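Local coordinates for biofilm-associated surface protein (Staphylococcus aureus, PDB 7C7U) that probably mediates adhesion and biofilm formation as a calcium-binding cell-wall surface protein whose switching modulates functional amyloid assembly, at residues A[158-163]-A[189-193]; A[361-367]-A[379-385]. One frame throughout, in Å; residues are numbered along the deposited sequence.

Contact 1 of 2, residues A[158-163]-A[189-193]. With CA (calcium ion), chain C.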
ATOM      1  N   LEU A 158      23.494  12.222  -6.220  1.00 36.36           N
ATOM      2  CA  LEU A 158      23.419  11.283  -5.107  1.00 34.88           C
ATOM      3  C   LEU A 158      23.272  11.980  -3.770  1.00 33.12           C
ATOM      4  O   LEU A 158      23.135  11.300  -2.759  1.00 36.31           O
ATOM      5  CB  LEU A 158      24.663  10.386  -5.092  1.00 33.72           C
ATOM      6  CG  LEU A 158      24.813   9.432  -6.283  1.00 33.10           C
ATOM      7  CD1 LEU A 158      26.178   8.762  -6.264  1.00 38.11           C
ATOM      8  CD2 LEU A 158      23.726   8.397  -6.268  1.00 37.69           C
ATOM      9  N   SER A 159      23.316  13.309  -3.722  1.00 36.04           N
ATOM     10  CA  SER A 159      22.908  13.993  -2.504  1.00 35.57           C
ATOM     11  C   SER A 159      21.388  14.006  -2.353  1.00 38.55           C
ATOM     12  O   SER A 159      20.884  13.976  -1.223  1.00 40.85           O
ATOM     13  CB  SER A 159      23.467  15.420  -2.489  1.00 45.27           C
ATOM     14  OG  SER A 159      23.279  16.040  -1.222  1.00 49.68           O
ATOM     15  N   ASN A 160      20.646  13.997  -3.461  1.00 37.23           N
ATOM     16  CA  ASN A 160      19.189  14.061  -3.395  1.00 38.91           C
ATOM     17  C   ASN A 160      18.517  12.717  -3.627  1.00 37.04           C
ATOM     18  O   ASN A 160      17.546  12.387  -2.939  1.00 43.33           O
ATOM     19  CB  ASN A 160      18.667  15.077  -4.415  1.00 43.81           C
ATOM     20  CG  ASN A 160      19.085  16.491  -4.082  1.00 48.24           C
ATOM     21  OD1 ASN A 160      19.512  17.243  -4.957  1.00 49.58           O
ATOM     22  ND2 ASN A 160      18.978  16.858  -2.804  1.00 47.57           N
ATOM     23  N   ASN A 161      19.010  11.930  -4.566  1.00 32.56           N
ATOM     24  CA  ASN A 161      18.505  10.591  -4.848  1.00 32.50           C
ATOM     25  C   ASN A 161      19.543   9.598  -4.317  1.00 31.55           C
ATOM     26  O   ASN A 161      20.570   9.381  -4.958  1.00 34.01           O
ATOM     27  CB  ASN A 161      18.292  10.429  -6.345  1.00 35.59           C
ATOM     28  CG  ASN A 161      17.659   9.106  -6.717  1.00 41.19           C
ATOM     29  OD1 ASN A 161      17.576   8.179  -5.900  1.00 35.42           O
ATOM     30  ND2 ASN A 161      17.217   9.004  -7.975  1.00 39.09           N
ATOM     31  N   LYS A 162      19.255   8.965  -3.177  1.00 30.93           N
ATOM     32  CA  LYS A 162      20.222   8.051  -2.565  1.00 31.92           C
ATOM     33  C   LYS A 162      20.173   6.693  -3.253  1.00 28.86           C
ATOM     34  O   LYS A 162      19.270   6.395  -4.026  1.00 28.88           O
ATOM     35  CB  LYS A 162      19.954   7.863  -1.070  1.00 28.84           C
ATOM     36  CG  LYS A 162      19.802   9.137  -0.263  1.00 30.75           C
ATOM     37  CD  LYS A 162      21.066   9.951  -0.331  1.00 30.98           C
ATOM     38  CE  LYS A 162      21.035  11.094   0.678  1.00 36.69           C
ATOM     39  NZ  LYS A 162      22.191  11.989   0.405  1.00 40.16           N
ATOM     40  N   LEU A 163      21.169   5.856  -2.980  1.00 26.06           N
ATOM     41  CA  LEU A 163      21.116   4.460  -3.414  1.00 23.63           C
ATOM     42  C   LEU A 163      20.460   3.679  -2.290  1.00 26.57           C
ATOM     43  O   LEU A 163      21.116   3.329  -1.303  1.00 29.04           O
ATOM     44  CB  LEU A 163      22.504   3.927  -3.755  1.00 29.03           C
ATOM     45  CG  LEU A 163      23.236   4.766  -4.807  1.00 29.66           C
ATOM     46  CD1 LEU A 163      24.734   4.485  -4.764  1.00 27.07           C
ATOM     47  CD2 LEU A 163      22.657   4.510  -6.194  1.00 28.94           C
ATOM     48  N   THR A 189      27.861   7.346   0.042  1.00 30.58           N
ATOM     49  CA  THR A 189      28.802   7.693  -1.016  1.00 28.38           C
ATOM     50  C   THR A 189      29.531   8.965  -0.627  1.00 28.40           C
ATOM     51  O   THR A 189      29.246   9.578   0.411  1.00 27.01           O
ATOM     52  CB  THR A 189      28.099   7.908  -2.364  1.00 29.32           C
ATOM     53  OG1 THR A 189      27.361   9.139  -2.325  1.00 29.67           O
ATOM     54  CG2 THR A 189      27.188   6.743  -2.717  1.00 26.81           C
ATOM     55  N   LYS A 190      30.430   9.409  -1.518  1.00 28.14           N
ATOM     56  CA  LYS A 190      31.082  10.690  -1.296  1.00 31.17           C
ATOM     57  C   LYS A 190      30.089  11.835  -1.186  1.00 29.14           C
ATOM     58  O   LYS A 190      30.416  12.855  -0.572  1.00 29.23           O
ATOM     59  CB  LYS A 190      32.095  10.980  -2.420  1.00 33.87           C
ATOM     60  CG  LYS A 190      33.285  10.022  -2.422  1.00 38.58           C
ATOM     61  CD  LYS A 190      34.211  10.241  -3.623  1.00 36.88           C
ATOM     62  CE  LYS A 190      35.570   9.595  -3.351  1.00 43.57           C
ATOM     63  NZ  LYS A 190      36.458   9.605  -4.547  1.00 48.28           N
ATOM     64  N   ALA A 191      28.868  11.680  -1.733  1.00 31.04           N
ATOM     65  CA  ALA A 191      27.867  12.736  -1.611  1.00 27.50           C
ATOM     66  C   ALA A 191      27.425  12.924  -0.165  1.00 30.11           C
ATOM     67  O   ALA A 191      27.048  14.032   0.234  1.00 30.14           O
ATOM     68  CB  ALA A 191      26.653  12.416  -2.499  1.00 31.07           C
ATOM     69  N   ASP A 192      27.487  11.867   0.634  1.00 32.54           N
ATOM     70  CA  ASP A 192      27.064  11.910   2.034  1.00 33.62           C
ATOM     71  C   ASP A 192      28.221  12.358   2.927  1.00 36.52           C
ATOM     72  O   ASP A 192      28.636  11.682   3.865  1.00 28.71           O
ATOM     73  CB  ASP A 192      26.520  10.540   2.427  1.00 30.04           C
ATOM     74  CG  ASP A 192      25.415  10.095   1.485  1.00 30.06           C
ATOM     75  OD1 ASP A 192      24.414  10.815   1.449  1.00 32.29           O
ATOM     76  OD2 ASP A 192      25.551   9.080   0.754  1.00 29.56           O
ATOM     77  N   ASP A 193      28.712  13.567   2.640  1.00 34.23           N
ATOM     78  CA  ASP A 193      30.014  13.946   3.179  1.00 41.04           C
ATOM     79  C   ASP A 193      29.968  14.159   4.687  1.00 35.99           C
ATOM     80  O   ASP A 193      30.940  13.835   5.381  1.00 34.73           O
ATOM     81  CB  ASP A 193      30.554  15.180   2.442  1.00 38.26           C
ATOM     82  CG  ASP A 193      29.571  16.333   2.413  1.00 42.48           C
ATOM     83  OD1 ASP A 193      28.355  16.100   2.576  1.00 44.91           O
ATOM     84  OD2 ASP A 193      30.018  17.480   2.191  1.00 50.60           O
TER
HETATM   85 CA    CA C1001      17.366   5.945  -5.274  1.00 33.54          CA
HETATM   86  O   HOH W   1      24.707   9.279  -1.681  1.00 28.83           O
HETATM   87  O   HOH W   2      23.885  14.256   0.816  1.00 44.24           O
HETATM   88  O   HOH W   3      18.458   5.714  -7.389  1.00 34.34           O
HETATM   89  O   HOH W   4      15.239   6.895  -4.670  1.00 35.21           O

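Contact 2 of 2, residues A[361-367]-A[379-385]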
ATOM      1  N   ASP A 361      10.959   8.734  -2.801  1.00 26.38           N
ATOM      2  CA  ASP A 361      11.715   8.240  -1.651  1.00 30.14           C
ATOM      3  C   ASP A 361      12.144   9.394  -0.760  1.00 29.22           C
ATOM      4  O   ASP A 361      12.612  10.426  -1.253  1.00 31.39           O
ATOM      5  CB  ASP A 361      12.960   7.488  -2.110  1.00 29.22           C
ATOM      6  CG  ASP A 361      12.626   6.196  -2.792  1.00 34.79           C
ATOM      7  OD1 ASP A 361      11.650   5.539  -2.365  1.00 33.93           O
ATOM      8  OD2 ASP A 361      13.322   5.844  -3.762  1.00 35.90           O
ATOM      9  N   PHE A 362      12.020   9.203   0.558  1.00 29.43           N
ATOM     10  CA  PHE A 362      12.552  10.145   1.529  1.00 28.65           C
ATOM     11  C   PHE A 362      13.534   9.417   2.436  1.00 27.85           C
ATOM     12  O   PHE A 362      13.300   8.270   2.813  1.00 26.86           O
ATOM     13  CB  PHE A 362      11.451  10.799   2.357  1.00 28.18           C
ATOM     14  CG  PHE A 362      10.354  11.416   1.506  1.00 30.15           C
ATOM     15  CD1 PHE A 362       9.309  10.644   1.047  1.00 29.33           C
ATOM     16  CD2 PHE A 362      10.414  12.744   1.141  1.00 32.32           C
ATOM     17  CE1 PHE A 362       8.303  11.191   0.235  1.00 34.87           C
ATOM     18  CE2 PHE A 362       9.414  13.302   0.338  1.00 37.33           C
ATOM     19  CZ  PHE A 362       8.365  12.520  -0.106  1.00 32.53           C
ATOM     20  N   THR A 363      14.637  10.074   2.757  1.00 29.58           N
ATOM     21  CA  THR A 363      15.699   9.430   3.520  1.00 28.04           C
ATOM     22  C   THR A 363      15.924  10.158   4.830  1.00 27.32           C
ATOM     23  O   THR A 363      15.626  11.348   4.954  1.00 28.50           O
ATOM     24  CB  THR A 363      16.993   9.348   2.704  1.00 27.36           C
ATOM     25  OG1 THR A 363      17.305  10.630   2.179  1.00 30.79           O
ATOM     26  CG2 THR A 363      16.821   8.363   1.548  1.00 27.43           C
ATOM     27  N   PHE A 364      16.410   9.400   5.827  1.00 27.92           N
ATOM     28  CA  PHE A 364      16.594   9.871   7.192  1.00 25.86           C
ATOM     29  C   PHE A 364      17.869   9.253   7.751  1.00 24.86           C
ATOM     30  O   PHE A 364      18.362   8.243   7.231  1.00 21.85           O
ATOM     31  CB  PHE A 364      15.423   9.490   8.095  1.00 24.72           C
ATOM     32  CG  PHE A 364      14.090   9.758   7.472  1.00 27.86           C
ATOM     33  CD1 PHE A 364      13.546   8.861   6.566  1.00 24.86           C
ATOM     34  CD2 PHE A 364      13.424  10.935   7.744  1.00 26.18           C
ATOM     35  CE1 PHE A 364      12.315   9.129   5.958  1.00 28.43           C
ATOM     36  CE2 PHE A 364      12.201  11.205   7.137  1.00 29.21           C
ATOM     37  CZ  PHE A 364      11.659  10.299   6.249  1.00 29.34           C
ATOM     38  N   ALA A 365      18.394   9.880   8.802  1.00 23.43           N
ATOM     39  CA  ALA A 365      19.566   9.358   9.522  1.00 24.79           C
ATOM     40  C   ALA A 365      19.472   9.715  11.001  1.00 28.37           C
ATOM     41  O   ALA A 365      18.866  10.726  11.381  1.00 27.23           O
ATOM     42  CB  ALA A 365      20.894   9.878   8.933  1.00 21.38           C
ATOM     43  N   GLY A 366      20.111   8.885  11.833  1.00 27.63           N
ATOM     44  CA  GLY A 366      20.195   9.130  13.261  1.00 28.56           C
ATOM     45  C   GLY A 366      21.502   8.552  13.777  1.00 22.49           C
ATOM     46  O   GLY A 366      22.026   7.589  13.217  1.00 22.97           O
ATOM     47  N   TYR A 367      22.048   9.171  14.813  1.00 23.98           N
ATOM     48  CA  TYR A 367      23.332   8.730  15.373  1.00 24.79           C
ATOM     49  C   TYR A 367      23.544   9.410  16.716  1.00 26.17           C
ATOM     50  O   TYR A 367      22.963  10.461  17.002  1.00 25.46           O
ATOM     51  CB  TYR A 367      24.519   9.020  14.422  1.00 22.68           C
ATOM     52  CG  TYR A 367      24.667  10.473  14.007  1.00 26.11           C
ATOM     53  CD1 TYR A 367      23.902  11.008  12.951  1.00 28.74           C
ATOM     54  CD2 TYR A 367      25.564  11.312  14.649  1.00 25.21           C
ATOM     55  CE1 TYR A 367      24.045  12.333  12.575  1.00 27.04           C
ATOM     56  CE2 TYR A 367      25.706  12.639  14.283  1.00 24.18           C
ATOM     57  CZ  TYR A 367      24.948  13.138  13.236  1.00 29.13           C
ATOM     58  OH  TYR A 367      25.083  14.459  12.883  1.00 29.06           O
ATOM     59  N   THR A 379      26.630   3.608  15.811  1.00 23.64           N
ATOM     60  CA  THR A 379      25.304   4.081  16.170  1.00 26.05           C
ATOM     61  C   THR A 379      24.642   4.876  15.044  1.00 24.84           C
ATOM     62  O   THR A 379      23.562   5.424  15.252  1.00 25.58           O
ATOM     63  CB  THR A 379      25.328   4.924  17.451  1.00 24.83           C
ATOM     64  OG1 THR A 379      26.045   6.142  17.220  1.00 24.22           O
ATOM     65  CG2 THR A 379      25.987   4.145  18.629  1.00 21.03           C
ATOM     66  N   LEU A 380      25.243   4.924  13.860  1.00 26.14           N
ATOM     67  CA  LEU A 380      24.668   5.662  12.730  1.00 22.18           C
ATOM     68  C   LEU A 380      23.732   4.735  11.968  1.00 26.39           C
ATOM     69  O   LEU A 380      24.164   3.695  11.444  1.00 27.81           O
ATOM     70  CB  LEU A 380      25.759   6.197  11.801  1.00 24.41           C
ATOM     71  CG  LEU A 380      25.290   6.748  10.439  1.00 29.81           C
ATOM     72  CD1 LEU A 380      24.338   7.889  10.640  1.00 27.81           C
ATOM     73  CD2 LEU A 380      26.459   7.167   9.551  1.00 31.13           C
ATOM     74  N   GLY A 381      22.461   5.120  11.894  1.00 24.87           N
ATOM     75  CA  GLY A 381      21.471   4.354  11.160  1.00 25.36           C
ATOM     76  C   GLY A 381      20.754   5.249  10.164  1.00 27.40           C
ATOM     77  O   GLY A 381      20.424   6.392  10.458  1.00 27.31           O
ATOM     78  N   THR A 382      20.542   4.728   8.990  1.00 24.35           N
ATOM     79  CA  THR A 382      19.792   5.474   7.994  1.00 19.98           C
ATOM     80  C   THR A 382      18.478   4.764   7.775  1.00 24.92           C
ATOM     81  O   THR A 382      18.272   3.654   8.256  1.00 28.94           O
ATOM     82  CB  THR A 382      20.558   5.586   6.675  1.00 22.47           C
ATOM     83  OG1 THR A 382      20.866   4.267   6.190  1.00 27.10           O
ATOM     84  CG2 THR A 382      21.848   6.399   6.860  1.00 26.42           C
ATOM     85  N   SER A 383      17.576   5.428   7.046  1.00 24.71           N
ATOM     86  CA  SER A 383      16.307   4.797   6.697  1.00 23.90           C
ATOM     87  C   SER A 383      15.785   5.470   5.440  1.00 22.16           C
ATOM     88  O   SER A 383      16.204   6.586   5.093  1.00 21.87           O
ATOM     89  CB  SER A 383      15.271   4.888   7.822  1.00 25.16           C
ATOM     90  OG  SER A 383      15.139   6.214   8.299  1.00 29.85           O
ATOM     91  N   THR A 384      14.870   4.768   4.773  1.00 25.59           N
ATOM     92  CA  THR A 384      14.196   5.224   3.560  1.00 22.99           C
ATOM     93  C   THR A 384      12.694   5.019   3.726  1.00 24.70           C
ATOM     94  O   THR A 384      12.258   3.915   4.056  1.00 24.80           O
ATOM     95  CB  THR A 384      14.674   4.449   2.317  1.00 21.81           C
ATOM     96  OG1 THR A 384      16.029   4.782   2.002  1.00 24.86           O
ATOM     97  CG2 THR A 384      13.825   4.831   1.078  1.00 26.82           C
ATOM     98  N   LEU A 385      11.908   6.074   3.480  1.00 26.77           N
ATOM     99  CA  LEU A 385      10.445   5.954   3.355  1.00 27.07           C
ATOM    100  C   LEU A 385      10.105   5.978   1.866  1.00 24.83           C
ATOM    101  O   LEU A 385      10.317   6.990   1.192  1.00 27.96           O
ATOM    102  CB  LEU A 385       9.723   7.070   4.117  1.00 22.63           C
ATOM    103  CG  LEU A 385       8.182   7.174   3.878  1.00 27.98           C
ATOM    104  CD1 LEU A 385       7.486   6.033   4.583  1.00 28.34           C
ATOM    105  CD2 LEU A 385       7.690   8.512   4.355  1.00 21.30           C
TER

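Contact 1 of 2, residues A[158-163]-A[189-193]
A calcium-binding loop, 158-163, is joined to the type I beta turn Thr189-Asp192 by a salt bridge in which Lys162 NZ lies 2.7 Å from Asp192 OD1. The two side chains reach out from opposite directions, and the ammonium meets OD1 nearly along its C-O axis. Lys162 gets there by bending at chi2 (-61°), which folds it back over its own loop; NZ therefore also donates to Ser159 O at 2.9 Å, from above that carbonyl's plane, and weakly to Leu158 O. Backbone and side chain of the lysine divide the work, because Lys162 O binds calcium at 2.3 Å beside Asn161 OD1, with two waters and with Asp77 and Asn164 completing the site.

The carboxylate of Asp192 is engaged at both oxygens. OD2 offers its anti lone pair to Thr189 N, 3.0 Å away and almost straight (170°), while Asp192 N returns a backbone bond to Thr189 O. One water ties the halves together, donating to Leu158 O and Asp192 OD2 and accepting from Thr189 OG1. Beside this polar cluster the methyl CB of Ala191 packs against Leu158, 3.6 Å from its carbonyl carbon, and the side chains of Leu163 and Thr189 cross at about a right angle, with CD1 of the former 3.9 Å from CG2 of the latter. Ala191 N donates to Thr189 OG1, so next to the calcium site of Asn161 and Lys162 an ST turn lies within the type I beta turn linking strand 183-187 to helix 193-199.

Contact 2 of 2, residues A[361-367]-A[379-385]
Phe364 lies beside Ser383 and Leu385 of the neighbouring strand, and its side chain can be traced outward atom by atom. CB sits 3.3 Å from Ser383 OG. With CG anti to the carbonyl carbon (chi1 -46°), the ring is then carried along the partner strand, so that CD1 still touches the same hydroxyl oxygen, 3.5 Å away, which approaches the ring obliquely. One atom further, CE1 reaches Leu385 CB at 3.8 Å; the ring presents its edge there, with Leu385 N in its plane. Ile231 and Ala217, from strands 228-237 and 210-220 of another sheet, pack on this side chain as well.

The frame beneath is a beta hairpin, strands 359-369 and 381-388, at the margin of a four-stranded antiparallel sheet. Phe362-Leu385, Phe364-Ser383 and Gly366-Gly381 are hydrogen-bonded pairs, each with two N-H...O bonds; the bond from Leu385 N to Phe362 O is 2.7 Å long. Thr363-Thr384 and Ala365-Thr382 are the intervening non-hydrogen-bonded pairs, where CA-H...O contacts such as Thr382 CA to Phe364 O at 3.2 Å fill in.

On the face of these last pairs, Thr363 and Thr384 run side by side in the same direction, CG2 of the former 3.7 Å from OG1 of the latter, an oxygen whose hydrogen bonds go to Gly185 O and Asn164 ND2. Toward the turn, Leu380 CD1 comes to 3.9 Å from Tyr367 CD1, and both side chains are met by helix 193-199, through Leu195 and Glu199 on Leu380 and Leu198 on Tyr367.

How the contacts relate
Contact 1 is completed before contact 2 begins along the chain, yet their centres lie only 12 Å apart, and they touch where Lys162 CG packs 3.6 Å from Thr363 CG2. The join is between two sheets: strands 163-171 and 183-187, flanking contact 1, belong to the large mixed sheet, while contact 2 forms the margin of the four-stranded one. Helix 193-199, which starts at the last residue of contact 1, lies against the hairpin of contact 2. Asn164, a calcium ligand with Asn161 and Lys162, also bonds Thr384, and the side chain of Asp361, salt-bridged to Lys359 and not a ligand, has its nearest atom about 4 Å from the same ion. Calcium thus sits at a seam between both sheets, consistent with a part in keeping them together.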